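Local coordinates for protein L-Ribose isomerase (Acinetobacter, PDB 4Q0S) that catalyses the isomerisation of L-ribose, probably to L-ribulose and at the metal site of its cupin barrel, and here binds the sugar alcohol ribitol, at residues Met133-Ser138 against Ser180-Arg185; Cys114-His119 against Ser173-Leu178; Glu124-Val129 against Val213-Thr218. All blocks are in the same frame, centred on the assembly; numbering follows the deposited sequence.

Contact 1. Residues Met133-Ser138 against Ser180-Arg185; sequences MEVFYS and SYVRLR
Glu134 and Tyr181 meet on the side of the sheet that also carries Phe136 and Arg183, and the glutamate can be followed outward atom by atom. Its CB lies 3.8 Å from Tyr181 CE1, the ring carbon next to the one bearing the hydroxyl. CG, placed beside the backbone N (chi1 -74°) with the chain extended beyond it, passes the hydroxyl, and CD reaches the ring's edge in its plane. At the tip OE1 accepts a short bond of 2.5 Å from Tyr181 OH. The hydroxyl arrives on the anti side of that oxygen, somewhat out of the carboxylate plane, with ring and carboxylate planes 77° apart. The same OE1 forms a salt bridge of 3.3 Å with Arg183 NH1, while OE2 is paired with Arg202, so each carboxylate oxygen has a cationic partner, which would favour the charged form. Arg183 in turn has a second acid, Glu132, at its NE. Beside this group Phe136 runs along Tyr181 in the same direction, CE1 touching CD1.

The backbones form an antiparallel pair in one of the two sheets of the cupin barrel, strand 180-185 being outermost in that sheet within the chain. Met133, Val135 and Tyr137 each exchange two N-H···O bonds with Leu184, Val182 and Ser180 respectively. Met133, Val135, Tyr137 and their partners put their side chains on the other face, packed toward strands 124-130 and 191-193. There Met133 SD and Val135 CG2 both touch Leu184 CD1. Tyr137, its CG lodged between the backbone N and the carbonyl carbon (chi1 67°), lays its ring against Ser180: the serine CB stands 3.5 Å from the ring centroid, over the face, and Tyr137 OH continues to the carbonyl of Pro156.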
loop_
_atom_site.group_PDB
_atom_site.type_symbol
_atom_site.label_atom_id
_atom_site.label_comp_id
_atom_site.label_asym_id
_atom_site.label_seq_id
_atom_site.Cartn_x
_atom_site.Cartn_y
_atom_site.Cartn_z
ATOM N N MET A 133 16.054 -8.848 -2.450
ATOM C CA MET A 133 16.778 -9.668 -1.508
ATOM C C MET A 133 17.765 -10.599 -2.186
ATOM O O MET A 133 17.398 -11.389 -3.061
ATOM C CB MET A 133 15.767 -10.465 -0.688
ATOM C CG MET A 133 16.353 -11.444 0.292
ATOM S SD MET A 133 15.031 -12.471 0.938
ATOM C CE MET A 133 15.671 -12.893 2.581
ATOM N N GLU A 134 19.029 -10.489 -1.790
ATOM C CA GLU A 134 20.063 -11.348 -2.339
ATOM C C GLU A 134 20.354 -12.410 -1.296
ATOM O O GLU A 134 20.874 -12.123 -0.212
ATOM C CB GLU A 134 21.320 -10.542 -2.681
ATOM C CG GLU A 134 21.137 -9.687 -3.929
ATOM C CD GLU A 134 22.424 -9.036 -4.410
ATOM O OE1 GLU A 134 22.756 -9.205 -5.600
ATOM O OE2 GLU A 134 23.096 -8.354 -3.616
ATOM N N VAL A 135 19.983 -13.638 -1.631
ATOM C CA VAL A 135 20.156 -14.774 -0.741
ATOM C C VAL A 135 21.355 -15.614 -1.155
ATOM O O VAL A 135 21.556 -15.906 -2.334
ATOM C CB VAL A 135 18.891 -15.674 -0.742
ATOM C CG1 VAL A 135 18.988 -16.723 0.361
ATOM C CG2 VAL A 135 17.644 -14.820 -0.553
ATOM N N PHE A 136 22.156 -15.982 -0.166
ATOM C CA PHE A 136 23.331 -16.806 -0.384
ATOM C C PHE A 136 23.035 -18.040 0.450
ATOM O O PHE A 136 22.614 -17.925 1.604
ATOM C CB PHE A 136 24.578 -16.078 0.136
ATOM C CG PHE A 136 24.701 -14.663 -0.368
ATOM C CD1 PHE A 136 25.163 -14.401 -1.658
ATOM C CD2 PHE A 136 24.304 -13.594 0.430
ATOM C CE1 PHE A 136 25.224 -13.092 -2.147
ATOM C CE2 PHE A 136 24.360 -12.286 -0.048
ATOM C CZ PHE A 136 24.821 -12.033 -1.340
ATOM N N TYR A 137 23.220 -19.223 -0.127
ATOM C CA TYR A 137 22.934 -20.431 0.620
ATOM C C TYR A 137 23.636 -21.675 0.094
ATOM O O TYR A 137 24.185 -21.687 -1.007
ATOM C CB TYR A 137 21.428 -20.693 0.633
ATOM C CG TYR A 137 20.865 -21.034 -0.730
ATOM C CD1 TYR A 137 20.664 -20.046 -1.689
ATOM C CD2 TYR A 137 20.537 -22.352 -1.062
ATOM C CE1 TYR A 137 20.147 -20.351 -2.944
ATOM C CE2 TYR A 137 20.024 -22.671 -2.319
ATOM C CZ TYR A 137 19.829 -21.667 -3.253
ATOM O OH TYR A 137 19.298 -21.960 -4.487
ATOM N N SER A 138 23.598 -22.724 0.912
ATOM C CA SER A 138 24.185 -24.011 0.567
ATOM C C SER A 138 23.026 -24.892 0.121
ATOM O O SER A 138 22.090 -25.125 0.881
ATOM C CB SER A 138 24.866 -24.636 1.785
ATOM O OG SER A 138 25.385 -25.918 1.461
ATOM N N SER A 180 25.457 -21.026 -3.465
ATOM C CA SER A 180 24.268 -20.817 -4.285
ATOM C C SER A 180 23.726 -19.416 -4.030
ATOM O O SER A 180 23.790 -18.906 -2.913
ATOM C CB SER A 180 23.196 -21.863 -3.973
ATOM O OG SER A 180 23.511 -23.102 -4.590
ATOM N N TYR A 181 23.184 -18.801 -5.073
ATOM C CA TYR A 181 22.680 -17.439 -4.973
ATOM C C TYR A 181 21.391 -17.241 -5.751
ATOM O O TYR A 181 21.171 -17.865 -6.787
ATOM C CB TYR A 181 23.746 -16.477 -5.502
ATOM C CG TYR A 181 23.255 -15.090 -5.857
ATOM C CD1 TYR A 181 23.307 -14.046 -4.931
ATOM C CD2 TYR A 181 22.769 -14.811 -7.136
ATOM C CE1 TYR A 181 22.896 -12.753 -5.276
ATOM C CE2 TYR A 181 22.353 -13.530 -7.488
ATOM C CZ TYR A 181 22.422 -12.506 -6.559
ATOM O OH TYR A 181 22.034 -11.237 -6.919
ATOM N N VAL A 182 20.545 -16.354 -5.244
ATOM C CA VAL A 182 19.290 -16.034 -5.898
ATOM C C VAL A 182 18.890 -14.628 -5.465
ATOM O O VAL A 182 19.113 -14.235 -4.319
ATOM C CB VAL A 182 18.169 -17.050 -5.525
ATOM C CG1 VAL A 182 17.836 -16.968 -4.042
ATOM C CG2 VAL A 182 16.944 -16.790 -6.360
ATOM N N ARG A 183 18.332 -13.866 -6.395
ATOM C CA ARG A 183 17.888 -12.514 -6.101
ATOM C C ARG A 183 16.366 -12.523 -6.162
ATOM O O ARG A 183 15.784 -12.797 -7.209
ATOM C CB ARG A 183 18.476 -11.534 -7.121
ATOM C CG ARG A 183 18.258 -10.068 -6.765
ATOM C CD ARG A 183 19.383 -9.196 -7.320
ATOM N NE ARG A 183 19.129 -7.773 -7.106
ATOM C CZ ARG A 183 20.038 -6.818 -7.274
ATOM N NH1 ARG A 183 21.271 -7.133 -7.652
ATOM N NH2 ARG A 183 19.709 -5.546 -7.081
ATOM N N LEU A 184 15.730 -12.232 -5.028
ATOM C CA LEU A 184 14.272 -12.237 -4.932
ATOM C C LEU A 184 13.698 -10.826 -4.970
ATOM O O LEU A 184 14.294 -9.887 -4.435
ATOM C CB LEU A 184 13.833 -12.915 -3.629
ATOM C CG LEU A 184 14.338 -14.343 -3.384
ATOM C CD1 LEU A 184 13.877 -14.822 -2.006
ATOM C CD2 LEU A 184 13.824 -15.267 -4.481
ATOM N N ARG A 185 12.530 -10.695 -5.592
ATOM C CA ARG A 185 11.850 -9.410 -5.716
ATOM C C ARG A 185 10.386 -9.513 -5.314
ATOM O O ARG A 185 9.845 -10.606 -5.181
ATOM C CB ARG A 185 11.937 -8.907 -7.163
ATOM C CG ARG A 185 13.316 -8.423 -7.569
ATOM C CD ARG A 185 13.340 -8.040 -9.042
ATOM N NE ARG A 185 13.616 -9.195 -9.882
ATOM C CZ ARG A 185 14.829 -9.705 -10.065
ATOM N NH1 ARG A 185 15.879 -9.152 -9.473
ATOM N NH2 ARG A 185 14.991 -10.780 -10.825
#

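Contact 2. Residues Cys114-His119 against Ser173-Leu178; sequences CPPHHH and SSYEKL. With CO (cobalt (II) ion), chain B; RB0 (D-ribitol), chain C.
Pro116 and Tyr175 come together where segment 114-119 turns a corner at Pro116, their CA atoms 6.2 Å apart, and the facing loop makes a type I beta turn from Tyr175 to Leu178. The CG-CD side of the proline stands on one face of the phenol, the two side chains crossing at about a right angle: CG is 3.4 Å from the Tyr175 ring centroid and only 6° off its normal, a CH-pi contact. Pro116 CB lies 3.9 Å from Leu178 CD2 and also meets the carbonyl oxygen of Ser174. Tyr175 OH is hydrogen-bonded to Glu72.

Beyond the corner, His117 and His119 give their NE2 atoms to the cobalt ion, which ribitol O4 and O5 chelate, with Glu124 and His199 completing the site. A chi1 of 67° turns the His117 ring back over its own backbone, which brings ND1 to 2.6 Å from Pro115 O. This bond, with the metal and the stacked ring of Phe245, helps to fix the imidazole's rotation; it puts the proton on ND1, leaving the NE2 lone pair for the metal. The packed proline corner thus adjoins the carbonyl that orients a metal ligand, a second-shell relation within a cupin metal site.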
loop_
_atom_site.group_PDB
_atom_site.type_symbol
_atom_site.label_atom_id
_atom_site.label_comp_id
_atom_site.label_asym_id
_atom_site.label_seq_id
_atom_site.Cartn_x
_atom_site.Cartn_y
_atom_site.Cartn_z
ATOM N N CYS A 114 22.072 -10.466 6.967
ATOM C CA CYS A 114 21.544 -11.334 8.011
ATOM C C CYS A 114 22.670 -12.362 7.767
ATOM O O CYS A 114 22.717 -12.997 6.717
ATOM C CB CYS A 114 20.200 -11.947 7.645
ATOM S SG CYS A 114 19.676 -13.257 8.805
ATOM N N PRO A 115 23.602 -12.510 8.717
ATOM C CA PRO A 115 24.742 -13.430 8.599
ATOM C C PRO A 115 24.529 -14.934 8.397
ATOM O O PRO A 115 23.489 -15.494 8.746
ATOM C CB PRO A 115 25.544 -13.123 9.862
ATOM C CG PRO A 115 24.471 -12.860 10.852
ATOM C CD PRO A 115 23.525 -11.954 10.078
ATOM N N PRO A 116 25.535 -15.605 7.806
ATOM C CA PRO A 116 25.485 -17.046 7.551
ATOM C C PRO A 116 25.111 -17.836 8.796
ATOM O O PRO A 116 25.716 -17.671 9.860
ATOM C CB PRO A 116 26.902 -17.357 7.089
ATOM C CG PRO A 116 27.251 -16.143 6.298
ATOM C CD PRO A 116 26.746 -15.016 7.200
ATOM N N HIS A 117 24.117 -18.702 8.655
ATOM C CA HIS A 117 23.678 -19.538 9.760
ATOM C C HIS A 117 22.733 -20.594 9.220
ATOM O O HIS A 117 22.345 -20.555 8.046
ATOM C CB HIS A 117 22.954 -18.696 10.818
ATOM C CG HIS A 117 21.650 -18.128 10.346
ATOM N ND1 HIS A 117 21.571 -17.108 9.424
ATOM C CD2 HIS A 117 20.372 -18.475 10.634
ATOM C CE1 HIS A 117 20.299 -16.850 9.163
ATOM N NE2 HIS A 117 19.552 -17.666 9.884
ATOM N N HIS A 118 22.378 -21.552 10.066
ATOM C CA HIS A 118 21.434 -22.576 9.662
ATOM C C HIS A 118 20.643 -22.983 10.884
ATOM O O HIS A 118 21.066 -22.733 12.012
ATOM C CB HIS A 118 22.140 -23.791 9.032
ATOM C CG HIS A 118 22.759 -24.731 10.017
ATOM N ND1 HIS A 118 23.999 -24.514 10.579
ATOM C CD2 HIS A 118 22.314 -25.901 10.530
ATOM C CE1 HIS A 118 24.291 -25.511 11.394
ATOM N NE2 HIS A 118 23.284 -26.366 11.383
ATOM N N HIS A 119 19.483 -23.585 10.658
ATOM C CA HIS A 119 18.619 -24.024 11.746
ATOM C C HIS A 119 18.451 -25.538 11.704
ATOM O O HIS A 119 18.295 -26.119 10.633
ATOM C CB HIS A 119 17.246 -23.365 11.618
ATOM C CG HIS A 119 17.307 -21.876 11.481
ATOM N ND1 HIS A 119 17.663 -21.049 12.524
ATOM C CD2 HIS A 119 17.099 -21.070 10.414
ATOM C CE1 HIS A 119 17.673 -19.796 12.106
ATOM N NE2 HIS A 119 17.335 -19.782 10.829
ATOM N N SER A 173 35.081 -15.321 5.328
ATOM C CA SER A 173 35.111 -16.779 5.281
ATOM C C SER A 173 33.830 -17.466 5.746
ATOM O O SER A 173 33.579 -18.615 5.383
ATOM C CB SER A 173 36.297 -17.305 6.095
ATOM O OG SER A 173 36.152 -17.003 7.468
ATOM N N SER A 174 33.016 -16.779 6.541
ATOM C CA SER A 174 31.783 -17.391 7.021
ATOM C C SER A 174 30.809 -17.642 5.869
ATOM O O SER A 174 29.871 -18.430 6.000
ATOM C CB SER A 174 31.119 -16.502 8.080
ATOM O OG SER A 174 30.647 -15.289 7.517
ATOM N N TYR A 175 31.049 -16.984 4.738
ATOM C CA TYR A 175 30.185 -17.114 3.566
ATOM C C TYR A 175 30.645 -18.155 2.540
ATOM O O TYR A 175 29.897 -18.495 1.622
ATOM C CB TYR A 175 30.053 -15.758 2.865
ATOM C CG TYR A 175 29.337 -14.696 3.674
ATOM C CD1 TYR A 175 29.969 -14.055 4.740
ATOM C CD2 TYR A 175 28.018 -14.344 3.377
ATOM C CE1 TYR A 175 29.304 -13.089 5.492
ATOM C CE2 TYR A 175 27.341 -13.380 4.123
ATOM C CZ TYR A 175 27.988 -12.757 5.179
ATOM O OH TYR A 175 27.315 -11.812 5.927
ATOM N N GLU A 176 31.871 -18.648 2.708
ATOM C CA GLU A 176 32.478 -19.628 1.808
ATOM C C GLU A 176 31.571 -20.730 1.276
ATOM O O GLU A 176 31.497 -20.945 0.070
ATOM C CB GLU A 176 33.683 -20.282 2.488
ATOM C CG GLU A 176 34.983 -19.514 2.365
ATOM C CD GLU A 176 35.419 -19.348 0.923
ATOM O OE1 GLU A 176 35.031 -18.339 0.295
ATOM O OE2 GLU A 176 36.139 -20.234 0.415
ATOM N N LYS A 177 30.892 -21.431 2.175
ATOM C CA LYS A 177 30.016 -22.536 1.791
ATOM C C LYS A 177 28.656 -22.156 1.205
ATOM O O LYS A 177 27.939 -23.019 0.689
ATOM C CB LYS A 177 29.791 -23.461 2.993
ATOM C CG LYS A 177 30.985 -24.323 3.366
ATOM C CD LYS A 177 30.662 -25.172 4.586
ATOM C CE LYS A 177 31.618 -26.346 4.737
ATOM N NZ LYS A 177 33.031 -25.930 4.930
ATOM N N LEU A 178 28.286 -20.882 1.293
ATOM C CA LEU A 178 26.998 -20.439 0.761
ATOM C C LEU A 178 27.194 -20.013 -0.686
ATOM O O LEU A 178 27.007 -18.847 -1.041
ATOM C CB LEU A 178 26.447 -19.276 1.598
ATOM C CG LEU A 178 26.039 -19.655 3.027
ATOM C CD1 LEU A 178 27.260 -20.124 3.820
ATOM C CD2 LEU A 178 25.387 -18.452 3.708
HETATM CO CO CO B . 17.393 -18.249 9.310
HETATM C C1 RB0 C . 17.831 -14.359 12.002
HETATM O O1 RB0 C . 18.497 -13.934 13.178
HETATM C C2 RB0 C . 16.409 -14.776 12.347
HETATM O O2 RB0 C . 16.424 -16.017 13.051
HETATM C C3 RB0 C . 15.549 -14.879 11.071
HETATM O O3 RB0 C . 14.183 -15.044 11.423
HETATM C C4 RB0 C . 15.981 -16.016 10.138
HETATM O O4 RB0 C . 16.728 -16.981 10.865
HETATM C C5 RB0 C . 16.821 -15.465 8.989
HETATM O O5 RB0 C . 17.081 -16.493 8.035
#

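Contact 3. Residues Glu124-Val129 against Val213-Thr218; sequences ESYEVV and VREVST. With CO (cobalt (II) ion), chain B; RB0 (D-ribitol), chain C.
Ser125 and Val216 are joined twice: Val216 N donates to Ser125 O, and Ser125 OG gives a 2.7 Å bond to Val216 O, meeting it in the carbonyl plane on a lone pair. The hydroxyl also accepts from a water that donates again to Arg214 O, 3.0 Å away. That carbonyl receives Glu127 N as well, through a rather bent bond (136° at the hydrogen), whereas Arg214 N reaches Glu127 O more directly.

Tyr126 and Glu215 point the same way, side by side, with Glu215 OE1 at the edge of the tyrosine ring near its plane. Tyr126 OH donates to Glu124 OE1, 2.7 Å away, which steadies the carboxylate while its OE2 binds the cobalt ion at 1.9 Å. Glu124 OE1 also lies 2.7 Å from ribitol O5. Glu215 OE1 is 3.4 Å from Glu124 OE1, two acceptors facing each other across stacked carboxylates. Glu215 OE2 forms a salt bridge with Lys104 and accepts a bond of 3.2 Å from ribitol O3.

On the other face Glu127 and Arg214 lie alongside with their charged groups nearly parallel, the planes 12° apart, but NE and OE2 stay 4.0 Å apart, beyond a salt bridge. Lys190 meets Glu127 OE1, and Arg214 pairs with Glu127 of the second subunit, an exchange made in both directions, so this face belongs to a subunit interface. Within the antiparallel sheet of the cupin barrel, the pair is flanked by strand 101-108 beyond 211-217 and by strand 191-193 beyond 124-130, while Met133 of strand 132-137 packs on Tyr126, Val128 and Val213.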
loop_
_atom_site.group_PDB
_atom_site.type_symbol
_atom_site.label_atom_id
_atom_site.label_comp_id
_atom_site.label_asym_id
_atom_site.label_seq_id
_atom_site.Cartn_x
_atom_site.Cartn_y
_atom_site.Cartn_z
ATOM N N GLU A 124 12.231 -21.913 6.708
ATOM C CA GLU A 124 11.744 -20.566 6.400
ATOM C C GLU A 124 11.234 -20.424 4.963
ATOM O O GLU A 124 11.495 -21.270 4.109
ATOM C CB GLU A 124 12.875 -19.544 6.596
ATOM C CG GLU A 124 13.578 -19.596 7.951
ATOM C CD GLU A 124 14.867 -18.776 7.992
ATOM O OE1 GLU A 124 15.212 -18.118 6.989
ATOM O OE2 GLU A 124 15.550 -18.797 9.035
ATOM N N SER A 125 10.507 -19.334 4.723
ATOM C CA SER A 125 9.988 -18.989 3.404
ATOM C C SER A 125 10.086 -17.466 3.346
ATOM O O SER A 125 9.845 -16.789 4.356
ATOM C CB SER A 125 8.532 -19.434 3.233
ATOM O OG SER A 125 7.635 -18.579 3.927
ATOM N N TYR A 126 10.453 -16.928 2.184
ATOM C CA TYR A 126 10.607 -15.484 2.041
ATOM C C TYR A 126 9.668 -14.849 1.035
ATOM O O TYR A 126 9.395 -15.408 -0.025
ATOM C CB TYR A 126 12.037 -15.122 1.619
ATOM C CG TYR A 126 13.124 -15.817 2.393
ATOM C CD1 TYR A 126 13.149 -15.775 3.782
ATOM C CD2 TYR A 126 14.137 -16.512 1.729
ATOM C CE1 TYR A 126 14.154 -16.407 4.501
ATOM C CE2 TYR A 126 15.152 -17.148 2.435
ATOM C CZ TYR A 126 15.154 -17.093 3.821
ATOM O OH TYR A 126 16.139 -17.740 4.530
ATOM N N GLU A 127 9.209 -13.653 1.373
ATOM C CA GLU A 127 8.336 -12.868 0.515
ATOM C C GLU A 127 8.902 -11.450 0.573
ATOM O O GLU A 127 8.866 -10.815 1.623
ATOM C CB GLU A 127 6.903 -12.878 1.061
ATOM C CG GLU A 127 5.920 -12.047 0.252
ATOM C CD GLU A 127 4.637 -11.750 1.013
ATOM O OE1 GLU A 127 4.070 -12.679 1.624
ATOM O OE2 GLU A 127 4.191 -10.585 0.987
ATOM N N VAL A 128 9.451 -10.960 -0.534
ATOM C CA VAL A 128 9.999 -9.612 -0.538
ATOM C C VAL A 128 8.848 -8.616 -0.670
ATOM O O VAL A 128 8.001 -8.747 -1.551
ATOM C CB VAL A 128 11.008 -9.406 -1.699
ATOM C CG1 VAL A 128 11.456 -7.937 -1.759
ATOM C CG2 VAL A 128 12.227 -10.317 -1.496
ATOM N N VAL A 129 8.816 -7.631 0.220
ATOM C CA VAL A 129 7.760 -6.627 0.200
ATOM C C VAL A 129 8.256 -5.350 -0.455
ATOM O O VAL A 129 7.529 -4.707 -1.222
ATOM C CB VAL A 129 7.275 -6.313 1.631
ATOM C CG1 VAL A 129 6.108 -5.321 1.592
ATOM C CG2 VAL A 129 6.867 -7.604 2.330
ATOM N N VAL A 213 11.338 -7.765 4.098
ATOM C CA VAL A 213 10.909 -9.120 3.771
ATOM C C VAL A 213 10.000 -9.720 4.825
ATOM O O VAL A 213 10.237 -9.591 6.025
ATOM C CB VAL A 213 12.127 -10.069 3.617
ATOM C CG1 VAL A 213 11.663 -11.472 3.175
ATOM C CG2 VAL A 213 13.107 -9.496 2.609
ATOM N N ARG A 214 8.957 -10.390 4.366
ATOM C CA ARG A 214 8.037 -11.047 5.268
ATOM C C ARG A 214 8.478 -12.513 5.363
ATOM O O ARG A 214 8.570 -13.211 4.351
ATOM C CB ARG A 214 6.616 -10.940 4.707
ATOM C CG ARG A 214 5.541 -11.567 5.572
ATOM C CD ARG A 214 4.187 -11.480 4.875
ATOM N NE ARG A 214 3.591 -10.141 4.927
ATOM C CZ ARG A 214 2.617 -9.799 5.769
ATOM N NH1 ARG A 214 2.127 -8.566 5.756
ATOM N NH2 ARG A 214 2.135 -10.696 6.621
ATOM N N GLU A 215 8.789 -12.975 6.571
ATOM C CA GLU A 215 9.189 -14.364 6.737
ATOM C C GLU A 215 8.089 -15.170 7.405
ATOM O O GLU A 215 7.537 -14.761 8.424
ATOM C CB GLU A 215 10.467 -14.492 7.578
ATOM C CG GLU A 215 10.859 -15.961 7.816
ATOM C CD GLU A 215 12.075 -16.120 8.699
ATOM O OE1 GLU A 215 13.166 -15.701 8.272
ATOM O OE2 GLU A 215 11.941 -16.666 9.821
ATOM N N VAL A 216 7.768 -16.310 6.806
ATOM C CA VAL A 216 6.767 -17.215 7.342
ATOM C C VAL A 216 7.529 -18.520 7.539
ATOM O O VAL A 216 7.961 -19.151 6.576
ATOM C CB VAL A 216 5.590 -17.415 6.354
ATOM C CG1 VAL A 216 4.714 -18.557 6.811
ATOM C CG2 VAL A 216 4.761 -16.142 6.282
ATOM N N SER A 217 7.718 -18.911 8.792
ATOM C CA SER A 217 8.476 -20.121 9.066
ATOM C C SER A 217 7.846 -20.932 10.176
ATOM O O SER A 217 6.770 -20.594 10.680
ATOM C CB SER A 217 9.892 -19.742 9.488
ATOM O OG SER A 217 9.870 -19.193 10.796
ATOM N N THR A 218 8.520 -22.018 10.544
ATOM C CA THR A 218 8.057 -22.854 11.635
ATOM C C THR A 218 8.537 -22.133 12.894
ATOM O O THR A 218 9.278 -21.149 12.800
ATOM C CB THR A 218 8.647 -24.295 11.549
ATOM O OG1 THR A 218 10.073 -24.236 11.473
ATOM C CG2 THR A 218 8.121 -25.016 10.312
HETATM CO CO CO B . 17.393 -18.249 9.310
HETATM C C1 RB0 C . 17.831 -14.359 12.002
HETATM O O1 RB0 C . 18.497 -13.934 13.178
HETATM C C2 RB0 C . 16.409 -14.776 12.347
HETATM O O2 RB0 C . 16.424 -16.017 13.051
HETATM C C3 RB0 C . 15.549 -14.879 11.071
HETATM O O3 RB0 C . 14.183 -15.044 11.423
HETATM C C4 RB0 C . 15.981 -16.016 10.138
HETATM O O4 RB0 C . 16.728 -16.981 10.865
HETATM C C5 RB0 C . 16.821 -15.465 8.989
HETATM O O5 RB0 C . 17.081 -16.493 8.035
HETATM O O HOH W 1 7.094 -15.629 3.277
#

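In the fold
From the N terminus the chain first enters 114-119, then 124-129 and 133-138, successive strands of the barrel's two sheets. Contact 1 closes the long loop from 138 to 180, and contact 2 spans much of that excursion, holding its last part, 173-178, against the corner at Pro116. These two cross along the chain and touch where Leu178 meets Phe136. Contact 3 closes only at 213-218, so contact 1 nests inside it, whereas contact 2 crosses it. Contacts 1 and 2 both reach the sheet containing 132-137, and contact 3 lies in the other. Val128 also packs on Leu184, tying contact 1 to contact 3 between the sheets, and the cobalt ion and ribitol are shared by contacts 2 and 3.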